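Local coordinates for CofB (Escherichia coli, PDB 5AX6), which serves as a minor pilin subunit of the CFA/III type IVb pilus, forms a homotrimer and probably takes part in assembling the pilus, at residues N43-Q48 / I52-R57; I75-G78 / T83-F86; T88-Y91 / G96-G99; K122-D127 / V183-S188. All blocks are in the same frame, centred on the assembly; numbering follows the deposited sequence.

Contact 1 of 4, residues N43-Q48 / I52-R57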
loop_
_atom_site.group_PDB
_atom_site.type_symbol
_atom_site.label_atom_id
_atom_site.label_comp_id
_atom_site.label_asym_id
_atom_site.label_seq_id
_atom_site.Cartn_x
_atom_site.Cartn_y
_atom_site.Cartn_z
ATOM N N ASN A 43 3.041 -13.721 -30.998
ATOM C CA ASN A 43 4.452 -13.695 -31.396
ATOM C C ASN A 43 4.638 -14.448 -32.724
ATOM O O ASN A 43 4.166 -15.578 -32.868
ATOM C CB ASN A 43 5.314 -14.314 -30.282
ATOM C CG ASN A 43 6.803 -14.067 -30.472
ATOM O OD1 ASN A 43 7.315 -14.087 -31.593
ATOM N ND2 ASN A 43 7.508 -13.843 -29.362
ATOM N N PRO A 44 5.316 -13.827 -33.706
ATOM C CA PRO A 44 5.516 -14.521 -34.986
ATOM C C PRO A 44 6.227 -15.865 -34.835
ATOM O O PRO A 44 6.102 -16.714 -35.716
ATOM C CB PRO A 44 6.379 -13.531 -35.799
ATOM C CG PRO A 44 6.977 -12.612 -34.791
ATOM C CD PRO A 44 5.905 -12.478 -33.726
ATOM N N LEU A 45 6.967 -16.054 -33.744
ATOM C CA LEU A 45 7.548 -17.366 -33.466
ATOM C C LEU A 45 6.483 -18.452 -33.480
ATOM O O LEU A 45 6.749 -19.590 -33.864
ATOM C CB LEU A 45 8.258 -17.364 -32.105
ATOM C CG LEU A 45 9.526 -16.522 -31.949
ATOM C CD1 LEU A 45 9.999 -16.571 -30.499
ATOM C CD2 LEU A 45 10.624 -17.025 -32.865
ATOM N N TYR A 46 5.266 -18.110 -33.065
ATOM C CA TYR A 46 4.278 -19.149 -32.786
ATOM C C TYR A 46 3.077 -19.137 -33.741
ATOM O O TYR A 46 2.018 -19.707 -33.449
ATOM C CB TYR A 46 3.838 -19.022 -31.326
ATOM C CG TYR A 46 5.026 -19.021 -30.395
ATOM C CD1 TYR A 46 5.896 -20.108 -30.355
ATOM C CD2 TYR A 46 5.301 -17.927 -29.576
ATOM C CE1 TYR A 46 7.013 -20.110 -29.515
ATOM C CE2 TYR A 46 6.407 -17.917 -28.731
ATOM C CZ TYR A 46 7.259 -19.007 -28.705
ATOM O OH TYR A 46 8.358 -18.999 -27.872
ATOM N N GLU A 47 3.274 -18.511 -34.890
ATOM C CA GLU A 47 2.290 -18.512 -35.965
ATOM C C GLU A 47 2.638 -19.547 -37.022
ATOM O O GLU A 47 3.758 -19.566 -37.530
ATOM C CB GLU A 47 2.205 -17.132 -36.609
ATOM C CG GLU A 47 1.480 -16.107 -35.767
ATOM C CD GLU A 47 0.005 -16.437 -35.615
ATOM O OE1 GLU A 47 -0.799 -15.978 -36.452
ATOM O OE2 GLU A 47 -0.349 -17.165 -34.659
ATOM N N GLN A 48 1.680 -20.400 -37.368
ATOM C CA GLN A 48 1.927 -21.436 -38.374
ATOM C C GLN A 48 2.307 -20.860 -39.733
ATOM O O GLN A 48 2.920 -21.538 -40.553
ATOM C CB GLN A 48 0.697 -22.326 -38.544
ATOM C CG GLN A 48 0.472 -23.317 -37.431
ATOM C CD GLN A 48 -0.653 -24.291 -37.757
ATOM O OE1 GLN A 48 -1.803 -24.082 -37.368
ATOM N NE2 GLN A 48 -0.325 -25.358 -38.480
ATOM N N ILE A 52 10.884 -17.800 -42.236
ATOM C CA ILE A 52 12.230 -17.704 -41.675
ATOM C C ILE A 52 12.505 -16.302 -41.135
ATOM O O ILE A 52 12.142 -15.319 -41.775
ATOM C CB ILE A 52 13.274 -18.062 -42.757
ATOM C CG1 ILE A 52 13.112 -19.528 -43.172
ATOM C CG2 ILE A 52 14.688 -17.752 -42.284
ATOM C CD1 ILE A 52 14.064 -19.974 -44.279
ATOM N N PRO A 53 13.160 -16.184 -39.961
ATOM C CA PRO A 53 13.711 -17.196 -39.057
ATOM C C PRO A 53 12.765 -17.589 -37.920
ATOM O O PRO A 53 13.156 -18.353 -37.036
ATOM C CB PRO A 53 14.931 -16.494 -38.485
ATOM C CG PRO A 53 14.434 -15.058 -38.310
ATOM C CD PRO A 53 13.501 -14.820 -39.503
ATOM N N TYR A 54 11.552 -17.054 -37.926
ATOM C CA TYR A 54 10.655 -17.252 -36.798
ATOM C C TYR A 54 10.233 -18.695 -36.641
ATOM O O TYR A 54 10.023 -19.151 -35.521
ATOM C CB TYR A 54 9.401 -16.407 -36.949
ATOM C CG TYR A 54 9.664 -14.929 -36.972
ATOM C CD1 TYR A 54 10.286 -14.302 -35.900
ATOM C CD2 TYR A 54 9.273 -14.155 -38.061
ATOM C CE1 TYR A 54 10.507 -12.928 -35.905
ATOM C CE2 TYR A 54 9.489 -12.786 -38.073
ATOM C CZ TYR A 54 10.110 -12.185 -37.005
ATOM O OH TYR A 54 10.335 -10.819 -37.016
ATOM N N ILE A 55 10.069 -19.398 -37.757
ATOM C CA ILE A 55 9.605 -20.785 -37.685
ATOM C C ILE A 55 10.741 -21.793 -37.537
ATOM O O ILE A 55 10.489 -22.996 -37.477
ATOM C CB ILE A 55 8.790 -21.183 -38.928
ATOM C CG1 ILE A 55 9.615 -20.983 -40.200
ATOM C CG2 ILE A 55 7.489 -20.410 -38.982
ATOM C CD1 ILE A 55 8.900 -21.423 -41.461
ATOM N N ASN A 56 11.982 -21.320 -37.504
ATOM C CA ASN A 56 13.125 -22.220 -37.362
ATOM C C ASN A 56 13.109 -22.946 -36.020
ATOM O O ASN A 56 13.007 -22.307 -34.979
ATOM C CB ASN A 56 14.446 -21.453 -37.499
ATOM C CG ASN A 56 14.683 -20.941 -38.898
ATOM O OD1 ASN A 56 13.742 -20.618 -39.625
ATOM N ND2 ASN A 56 15.949 -20.875 -39.288
ATOM N N ARG A 57 13.228 -24.273 -36.048
ATOM C CA ARG A 57 13.367 -25.072 -34.820
ATOM C C ARG A 57 14.393 -26.171 -34.989
ATOM O O ARG A 57 14.501 -26.764 -36.061
ATOM C CB ARG A 57 12.042 -25.737 -34.416
ATOM C CG ARG A 57 10.907 -24.769 -34.150
ATOM C CD ARG A 57 11.142 -23.990 -32.880
ATOM N NE ARG A 57 9.924 -23.266 -32.567
ATOM C CZ ARG A 57 9.593 -22.104 -33.122
ATOM N NH1 ARG A 57 10.414 -21.517 -33.990
ATOM N NH2 ARG A 57 8.442 -21.528 -32.803
#

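Contact 2 of 4, residues I75-G78 / T83-F86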
loop_
_atom_site.group_PDB
_atom_site.type_symbol
_atom_site.label_atom_id
_atom_site.label_comp_id
_atom_site.label_asym_id
_atom_site.label_seq_id
_atom_site.Cartn_x
_atom_site.Cartn_y
_atom_site.Cartn_z
ATOM N N ILE A 75 19.431 -21.067 -36.303
ATOM C CA ILE A 75 19.384 -19.683 -36.753
ATOM C C ILE A 75 20.800 -19.119 -36.781
ATOM O O ILE A 75 21.462 -19.025 -35.749
ATOM C CB ILE A 75 18.483 -18.841 -35.833
ATOM C CG1 ILE A 75 17.036 -19.327 -35.963
ATOM C CG2 ILE A 75 18.573 -17.346 -36.180
ATOM C CD1 ILE A 75 16.079 -18.623 -34.987
ATOM N N ASN A 76 21.280 -18.762 -37.963
ATOM C CA ASN A 76 22.621 -18.206 -38.057
ATOM C C ASN A 76 22.602 -16.799 -37.471
ATOM O O ASN A 76 21.624 -16.071 -37.635
ATOM C CB ASN A 76 23.105 -18.200 -39.510
ATOM C CG ASN A 76 24.611 -18.156 -39.619
ATOM O OD1 ASN A 76 25.320 -18.027 -38.617
ATOM N ND2 ASN A 76 25.114 -18.256 -40.841
ATOM N N TRP A 77 23.660 -16.421 -36.763
ATOM C CA TRP A 77 23.672 -15.134 -36.067
ATOM C C TRP A 77 24.965 -14.367 -36.341
ATOM O O TRP A 77 25.984 -14.969 -36.671
ATOM C CB TRP A 77 23.506 -15.351 -34.558
ATOM C CG TRP A 77 23.222 -14.089 -33.751
ATOM C CD1 TRP A 77 24.113 -13.375 -33.007
ATOM C CD2 TRP A 77 21.950 -13.448 -33.579
ATOM N NE1 TRP A 77 23.482 -12.313 -32.399
ATOM C CE2 TRP A 77 22.150 -12.336 -32.736
ATOM C CE3 TRP A 77 20.660 -13.690 -34.079
ATOM C CZ2 TRP A 77 21.115 -11.471 -32.371
ATOM C CZ3 TRP A 77 19.631 -12.832 -33.710
ATOM C CH2 TRP A 77 19.866 -11.738 -32.868
ATOM N N GLY A 78 24.916 -13.043 -36.198
ATOM C CA GLY A 78 26.110 -12.215 -36.275
ATOM C C GLY A 78 26.429 -11.684 -37.665
ATOM O O GLY A 78 25.552 -11.605 -38.533
ATOM N N THR A 83 19.717 -11.712 -39.713
ATOM C CA THR A 83 18.825 -12.229 -38.683
ATOM C C THR A 83 18.420 -11.203 -37.636
ATOM O O THR A 83 17.300 -11.252 -37.129
ATOM C CB THR A 83 19.474 -13.427 -37.983
ATOM O OG1 THR A 83 19.699 -14.445 -38.965
ATOM C CG2 THR A 83 18.539 -13.980 -36.903
ATOM N N ARG A 84 19.309 -10.262 -37.317
ATOM C CA ARG A 84 18.994 -9.316 -36.250
ATOM C C ARG A 84 17.750 -8.485 -36.550
ATOM O O ARG A 84 17.021 -8.098 -35.628
ATOM C CB ARG A 84 20.184 -8.384 -35.964
ATOM C CG ARG A 84 20.047 -7.695 -34.608
ATOM C CD ARG A 84 21.205 -6.743 -34.271
ATOM N NE ARG A 84 21.082 -6.251 -32.895
ATOM C CZ ARG A 84 21.588 -6.869 -31.837
ATOM N NH1 ARG A 84 22.274 -7.995 -31.994
ATOM N NH2 ARG A 84 21.413 -6.361 -30.624
ATOM N N ILE A 85 17.482 -8.214 -37.823
ATOM C CA ILE A 85 16.343 -7.360 -38.156
ATOM C C ILE A 85 15.009 -7.965 -37.732
ATOM O O ILE A 85 14.068 -7.238 -37.437
ATOM C CB ILE A 85 16.291 -7.028 -39.666
ATOM C CG1 ILE A 85 15.812 -8.225 -40.479
ATOM C CG2 ILE A 85 17.662 -6.525 -40.154
ATOM C CD1 ILE A 85 15.495 -7.884 -41.922
ATOM N N PHE A 86 14.931 -9.288 -37.655
ATOM C CA PHE A 86 13.663 -9.919 -37.278
ATOM C C PHE A 86 13.406 -9.925 -35.769
ATOM O O PHE A 86 12.290 -10.203 -35.325
ATOM C CB PHE A 86 13.632 -11.347 -37.839
ATOM C CG PHE A 86 13.793 -11.378 -39.328
ATOM C CD1 PHE A 86 12.713 -11.105 -40.150
ATOM C CD2 PHE A 86 15.040 -11.604 -39.912
ATOM C CE1 PHE A 86 12.854 -11.100 -41.528
ATOM C CE2 PHE A 86 15.178 -11.601 -41.299
ATOM C CZ PHE A 86 14.089 -11.343 -42.098
#

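Contact 3 of 4, residues T88-Y91 / G96-G99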
loop_
_atom_site.group_PDB
_atom_site.type_symbol
_atom_site.label_atom_id
_atom_site.label_comp_id
_atom_site.label_asym_id
_atom_site.label_seq_id
_atom_site.Cartn_x
_atom_site.Cartn_y
_atom_site.Cartn_z
ATOM N N THR A 88 14.438 -7.181 -33.889
ATOM C CA THR A 88 14.510 -5.781 -33.473
ATOM C C THR A 88 13.394 -4.978 -34.138
ATOM O O THR A 88 12.792 -5.435 -35.094
ATOM C CB THR A 88 15.886 -5.157 -33.800
ATOM O OG1 THR A 88 16.211 -5.392 -35.176
ATOM C CG2 THR A 88 16.961 -5.779 -32.912
ATOM N N ARG A 89 13.104 -3.793 -33.615
ATOM C CA ARG A 89 11.975 -3.016 -34.131
ATOM C C ARG A 89 12.109 -2.684 -35.610
ATOM O O ARG A 89 13.195 -2.362 -36.090
ATOM C CB ARG A 89 11.815 -1.717 -33.346
ATOM C CG ARG A 89 11.429 -1.901 -31.885
ATOM C CD ARG A 89 11.262 -0.543 -31.193
ATOM N NE ARG A 89 12.491 0.256 -31.248
ATOM C CZ ARG A 89 12.667 1.327 -32.023
ATOM N NH1 ARG A 89 11.694 1.743 -32.824
ATOM N NH2 ARG A 89 13.826 1.983 -32.001
ATOM N N LYS A 90 10.990 -2.743 -36.318
ATOM C CA LYS A 90 10.942 -2.300 -37.706
ATOM C C LYS A 90 11.489 -0.870 -37.850
ATOM O O LYS A 90 12.224 -0.574 -38.789
ATOM C CB LYS A 90 9.515 -2.367 -38.230
ATOM C CG LYS A 90 9.313 -1.823 -39.644
ATOM C CD LYS A 90 7.865 -1.985 -40.083
ATOM C CE LYS A 90 7.658 -1.601 -41.549
ATOM N NZ LYS A 90 8.311 -2.566 -42.489
ATOM N N TYR A 91 11.151 0.004 -36.906
ATOM C CA TYR A 91 11.564 1.400 -37.021
ATOM C C TYR A 91 12.805 1.707 -36.211
ATOM O O TYR A 91 12.968 2.815 -35.702
ATOM C CB TYR A 91 10.398 2.326 -36.643
ATOM C CG TYR A 91 9.326 2.208 -37.691
ATOM C CD1 TYR A 91 9.536 2.709 -38.973
ATOM C CD2 TYR A 91 8.137 1.527 -37.435
ATOM C CE1 TYR A 91 8.578 2.571 -39.967
ATOM C CE2 TYR A 91 7.169 1.385 -38.424
ATOM C CZ TYR A 91 7.394 1.914 -39.683
ATOM O OH TYR A 91 6.449 1.779 -40.667
ATOM N N GLY A 96 12.026 2.459 -41.797
ATOM C CA GLY A 96 11.604 1.093 -41.538
ATOM C C GLY A 96 12.508 0.059 -42.204
ATOM O O GLY A 96 12.896 0.203 -43.367
ATOM N N THR A 97 12.856 -0.982 -41.456
ATOM C CA THR A 97 13.583 -2.118 -42.011
ATOM C C THR A 97 12.643 -3.067 -42.719
ATOM O O THR A 97 11.436 -2.825 -42.786
ATOM C CB THR A 97 14.324 -2.912 -40.918
ATOM O OG1 THR A 97 13.359 -3.601 -40.104
ATOM C CG2 THR A 97 15.168 -1.987 -40.050
ATOM N N GLN A 98 13.194 -4.174 -43.218
ATOM C CA GLN A 98 12.381 -5.248 -43.780
ATOM C C GLN A 98 11.666 -6.077 -42.710
ATOM O O GLN A 98 10.825 -6.922 -43.034
ATOM C CB GLN A 98 13.245 -6.175 -44.646
ATOM C CG GLN A 98 13.795 -5.510 -45.902
ATOM C CD GLN A 98 12.697 -5.014 -46.821
ATOM O OE1 GLN A 98 11.845 -5.787 -47.266
ATOM N NE2 GLN A 98 12.704 -3.712 -47.104
ATOM N N GLY A 99 12.015 -5.863 -41.445
ATOM C CA GLY A 99 11.288 -6.495 -40.353
ATOM C C GLY A 99 9.843 -6.021 -40.381
ATOM O O GLY A 99 9.560 -4.892 -40.787
HETATM O O HOH W 1 14.277 -4.285 -37.776
#

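Contact 4 of 4, residues K122-D127 / V183-S188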
loop_
_atom_site.group_PDB
_atom_site.type_symbol
_atom_site.label_atom_id
_atom_site.label_comp_id
_atom_site.label_asym_id
_atom_site.label_seq_id
_atom_site.Cartn_x
_atom_site.Cartn_y
_atom_site.Cartn_z
ATOM N N LYS A 122 31.854 -14.493 -29.406
ATOM C CA LYS A 122 30.679 -13.953 -30.097
ATOM C C LYS A 122 29.591 -15.006 -30.221
ATOM O O LYS A 122 29.889 -16.192 -30.307
ATOM C CB LYS A 122 31.040 -13.478 -31.505
ATOM C CG LYS A 122 32.089 -12.390 -31.573
ATOM C CD LYS A 122 32.426 -12.078 -33.017
ATOM C CE LYS A 122 33.350 -10.865 -33.104
ATOM N NZ LYS A 122 34.053 -10.808 -34.424
ATOM N N ILE A 123 28.338 -14.579 -30.292
ATOM C CA ILE A 123 27.268 -15.527 -30.613
ATOM C C ILE A 123 27.281 -15.853 -32.099
ATOM O O ILE A 123 27.144 -14.967 -32.938
ATOM C CB ILE A 123 25.885 -14.985 -30.223
ATOM C CG1 ILE A 123 25.845 -14.696 -28.724
ATOM C CG2 ILE A 123 24.790 -15.995 -30.617
ATOM C CD1 ILE A 123 24.658 -13.849 -28.280
ATOM N N ASP A 124 27.443 -17.134 -32.422
ATOM C CA ASP A 124 27.577 -17.556 -33.810
ATOM C C ASP A 124 26.270 -18.124 -34.370
ATOM O O ASP A 124 26.035 -18.137 -35.575
ATOM C CB ASP A 124 28.688 -18.607 -33.928
ATOM C CG ASP A 124 29.115 -18.837 -35.362
ATOM O OD1 ASP A 124 29.351 -17.838 -36.082
ATOM O OD2 ASP A 124 29.208 -20.012 -35.775
ATOM N N ARG A 125 25.413 -18.587 -33.472
ATOM C CA ARG A 125 24.269 -19.369 -33.883
ATOM C C ARG A 125 23.344 -19.569 -32.697
ATOM O O ARG A 125 23.796 -19.624 -31.548
ATOM C CB ARG A 125 24.751 -20.712 -34.444
ATOM C CG ARG A 125 23.736 -21.813 -34.450
ATOM C CD ARG A 125 24.361 -23.078 -35.020
ATOM N NE ARG A 125 23.598 -24.259 -34.637
ATOM C CZ ARG A 125 23.875 -25.483 -35.057
ATOM N NH1 ARG A 125 24.893 -25.681 -35.889
ATOM N NH2 ARG A 125 23.125 -26.501 -34.657
ATOM N N ILE A 126 22.051 -19.639 -32.991
ATOM C CA ILE A 126 21.019 -19.831 -31.980
ATOM C C ILE A 126 20.131 -20.983 -32.392
ATOM O O ILE A 126 19.727 -21.076 -33.557
ATOM C CB ILE A 126 20.173 -18.560 -31.786
ATOM C CG1 ILE A 126 21.064 -17.406 -31.320
ATOM C CG2 ILE A 126 19.035 -18.807 -30.791
ATOM C CD1 ILE A 126 20.374 -16.035 -31.380
ATOM N N ASP A 127 19.852 -21.881 -31.446
ATOM C CA ASP A 127 18.975 -23.023 -31.688
ATOM C C ASP A 127 17.728 -22.901 -30.817
ATOM O O ASP A 127 17.851 -22.920 -29.599
ATOM C CB ASP A 127 19.677 -24.364 -31.362
ATOM C CG ASP A 127 20.856 -24.677 -32.290
ATOM O OD1 ASP A 127 21.194 -23.839 -33.151
ATOM O OD2 ASP A 127 21.463 -25.771 -32.136
ATOM N N VAL A 183 31.735 -27.246 -27.637
ATOM C CA VAL A 183 31.446 -27.657 -28.999
ATOM C C VAL A 183 32.649 -27.394 -29.893
ATOM O O VAL A 183 33.549 -26.646 -29.527
ATOM C CB VAL A 183 30.184 -26.951 -29.551
ATOM C CG1 VAL A 183 28.956 -27.394 -28.744
ATOM C CG2 VAL A 183 30.336 -25.424 -29.520
ATOM N N GLU A 184 32.665 -28.034 -31.054
ATOM C CA GLU A 184 33.797 -27.928 -31.949
ATOM C C GLU A 184 33.346 -27.989 -33.395
ATOM O O GLU A 184 32.278 -28.523 -33.717
ATOM C CB GLU A 184 34.814 -29.047 -31.669
ATOM C CG GLU A 184 34.249 -30.438 -31.911
ATOM C CD GLU A 184 35.224 -31.561 -31.572
ATOM O OE1 GLU A 184 35.506 -31.786 -30.373
ATOM O OE2 GLU A 184 35.701 -32.227 -32.516
ATOM N N ARG A 185 34.168 -27.438 -34.273
ATOM C CA ARG A 185 33.964 -27.630 -35.693
ATOM C C ARG A 185 35.323 -27.720 -36.362
ATOM O O ARG A 185 36.326 -27.241 -35.821
ATOM C CB ARG A 185 33.126 -26.508 -36.295
ATOM C CG ARG A 185 33.708 -25.133 -36.122
ATOM C CD ARG A 185 32.732 -24.082 -36.608
ATOM N NE ARG A 185 33.234 -22.730 -36.406
ATOM C CZ ARG A 185 32.557 -21.630 -36.704
ATOM N NH1 ARG A 185 31.331 -21.716 -37.214
ATOM N NH2 ARG A 185 33.099 -20.441 -36.481
ATOM N N ASN A 186 35.349 -28.353 -37.528
ATOM C CA ASN A 186 36.599 -28.597 -38.230
ATOM C C ASN A 186 37.030 -27.365 -39.004
ATOM O O ASN A 186 38.212 -27.166 -39.260
ATOM C CB ASN A 186 36.457 -29.806 -39.163
ATOM C CG ASN A 186 36.208 -31.096 -38.400
ATOM O OD1 ASN A 186 36.680 -31.256 -37.272
ATOM N ND2 ASN A 186 35.451 -32.020 -39.004
ATOM N N SER A 187 36.057 -26.537 -39.366
ATOM C CA SER A 187 36.317 -25.333 -40.138
ATOM C C SER A 187 35.588 -24.131 -39.530
ATOM O O SER A 187 35.618 -23.930 -38.317
ATOM C CB SER A 187 35.899 -25.538 -41.597
ATOM O OG SER A 187 36.328 -24.462 -42.413
ATOM N N SER A 188 34.925 -23.341 -40.368
ATOM C CA SER A 188 34.362 -22.074 -39.910
ATOM C C SER A 188 32.858 -21.898 -40.194
ATOM O O SER A 188 32.334 -20.786 -40.100
ATOM C CB SER A 188 35.142 -20.919 -40.545
ATOM O OG SER A 188 34.856 -19.693 -39.896
HETATM O O HOH W 2 31.471 -17.834 -37.489
#

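Contact 1 of 4, residues N43-Q48 / I52-R57
Pro44 sets its CB over the face of the Tyr54 ring, 3.7 Å from the centroid and 11° off the ring normal, a CH-pi contact, with Pro44 CG beside Tyr54 CE1. Leu45 approaches the same ring at its edge, and its CD2 comes within 3.5 Å of Tyr54 O. This is the close-packed part, backed by Phe24 of helix 4-25 and Phe128 of strand 121-130. On the looser, partly exposed side, Ile55 CG2 stands 4.1 Å from Glu47 O. Between them, Arg57 bends at chi2 (-70°), folding its guanidinium back under the type I turn of Pro53 to Asn56. There NH1 donates to Tyr54 O at 2.8 Å and to Asn56 O at 2.9 Å, both in the guanidinium plane, while NH2 crosses to Leu45 O at 2.8 Å, above that carbonyl's plane, and also reaches Ser137 O. With an alanine here, Leu45 O would probably lack this donor, and Tyr54 O and Asn56 O the nitrogen that joins them. Four main-chain carbonyls gathered round it fix the group in rotation, consistent with a buried guanidinium that serves mainly to satisfy main-chain carbonyls of the loop.

Contact 2 of 4, residues I75-G78 / T83-F86
Thr83 OG1 donates to Asn76 O across 2.8 Å, meeting that carbonyl at a C=O...donor angle of 160° and only slightly tilted from its plane. The torsion of Thr83 (chi1 -61°) divides the work: OG1 lies beside the backbone N and takes the carbonyl, whereas the methyl turns into the apolar side. Thr83 CG2 touches Ile75 CG2 at 3.4 Å, tighter than usual for two carbons, and meets the six-membered ring of the Trp77 indole with 3.5 Å to CE3. One small residue thus spans three successive positions of 75-78. Beyond it, Arg84 stretches out in an extended chain to bring NH1 within 3.7 Å of Trp77 CZ2; the guanidinium and indole planes are 57° apart, and the approach is oblique. The charged group has its main partner in Glu17 of helix 4-25, and NH2 also bonds Pro109 O. Trp77 in turn packs on Ile123 and Ile126. Backbone bonds of Ile75 and Trp77 to strand 121-130 make 75-76 an edge strand of the sheet within this chain; Thr83 lays the following loop against it, and Arg84 joins that loop to helix 4-25, in keeping with the helix-on-sheet architecture of type IV pilins.

Contact 3 of 4, residues T88-Y91 / G96-G99
Lys90 meets 96-99 with both its carbonyl and its ammonium group. Thr97 N donates to Lys90 O at 2.8 Å with an N-H...O angle of 166°, a nearly straight bond. At the other end of the same residue, Lys90 NZ bonds Gly99 O and Thr97 O, each at 3.1 Å; each carbonyl points almost straight at the nitrogen. The geometry comes from a side chain that runs out extended (chi1 175°) and then bends at its last torsion (chi4 69°), so the methylenes pass alongside Gly99 O before the ammonium turns between the two oxygens. The accepting loop is itself shaped by an ST turn, in which Thr97 OG1 receives the N-H of Gly99 at 3.0 Å. That turn belongs to the long connection between strands 75-76 and 121-130, which the disulfide of Cys92 with Cys110 cross-links just beyond Tyr91. A water 2.6 Å from Thr97 OG1 also lies near Arg89 O, bridging the two segments. Farther out, Arg89 turns away to salt bridges with Glu102 and Asp106, and Glu102 also receives the N-H of Tyr91. The packing is light: Gly96 CA makes a CA-H...O contact of 3.3 Å with Lys90 O, and the same carbon lies 3.7 Å from Tyr91 CD1. A CB on Gly96 would probably crowd Tyr91 CE1 and the preceding carbonyl O. Within 88-91 itself, Lys90 CG lies over one face of the Tyr91 ring.

Contact 4 of 4, residues K122-D127 / V183-S188
Asp124 and Arg185 belong to strands that are not paired with each other, their CA atoms standing 12.1 Å apart, so the contact is made by side chains alone. These come from opposite directions and form a salt bridge of 3.1 Å between Asp124 OD2 and Arg185 NH1. Carboxylate and guanidinium planes are 84° apart, and the bridge is not a hydrogen bond; OD2 instead accepts one from Trp193 NE1. A water donates to Asp124 OD1 and accepts from Arg185 NH2 at 3.2 Å in the guanidinium plane, making a second link. Arg185 reaches so far because its chain is extended from CG to NE. A leucine in place of Arg185 would probably leave the Asp124 carboxylate without its countercharge and the bridging water without a donor. Next along the strand, Arg125 grips Asp127 side-on, with NE 2.9 Å from Asp127 OD1 and NH2 3.1 Å from Asp127 OD2; Phe74 adds a cation-pi contact. Asp124 and Arg125 both face Ile145, and their CB atoms point to the same side of the strand. That is a classic beta bulge, here in the antiparallel sheet of the pilin domain, where strands 139-148 and 220-227 lie between the two bridged strands.

In the fold
All four contacts lie in the pilin domain. Contacts 1, 2 and 4 are partly buried, whereas contact 3 lies at the surface. Contacts 1 and 2 adjoin: Tyr54 OH meets Phe86 O at 2.7 Å, and Pro53 packs on Phe86. Contacts 2 and 4 share the sheet, since strand 75-76 pairs with strand 121-130 through Ile75 N to Ile126 O at 2.8 Å. Contact 3 touches contact 2 only lightly, by Ile85 against Gln98 and Gly99, and its centre is about 27 Å from that of contact 4. The chemistry follows place: ring and methyl packing joined to carbonyl-bound donors in contacts 1 and 2, backbone and ammonium bonds in contact 3, and an ion pair with water in contact 4.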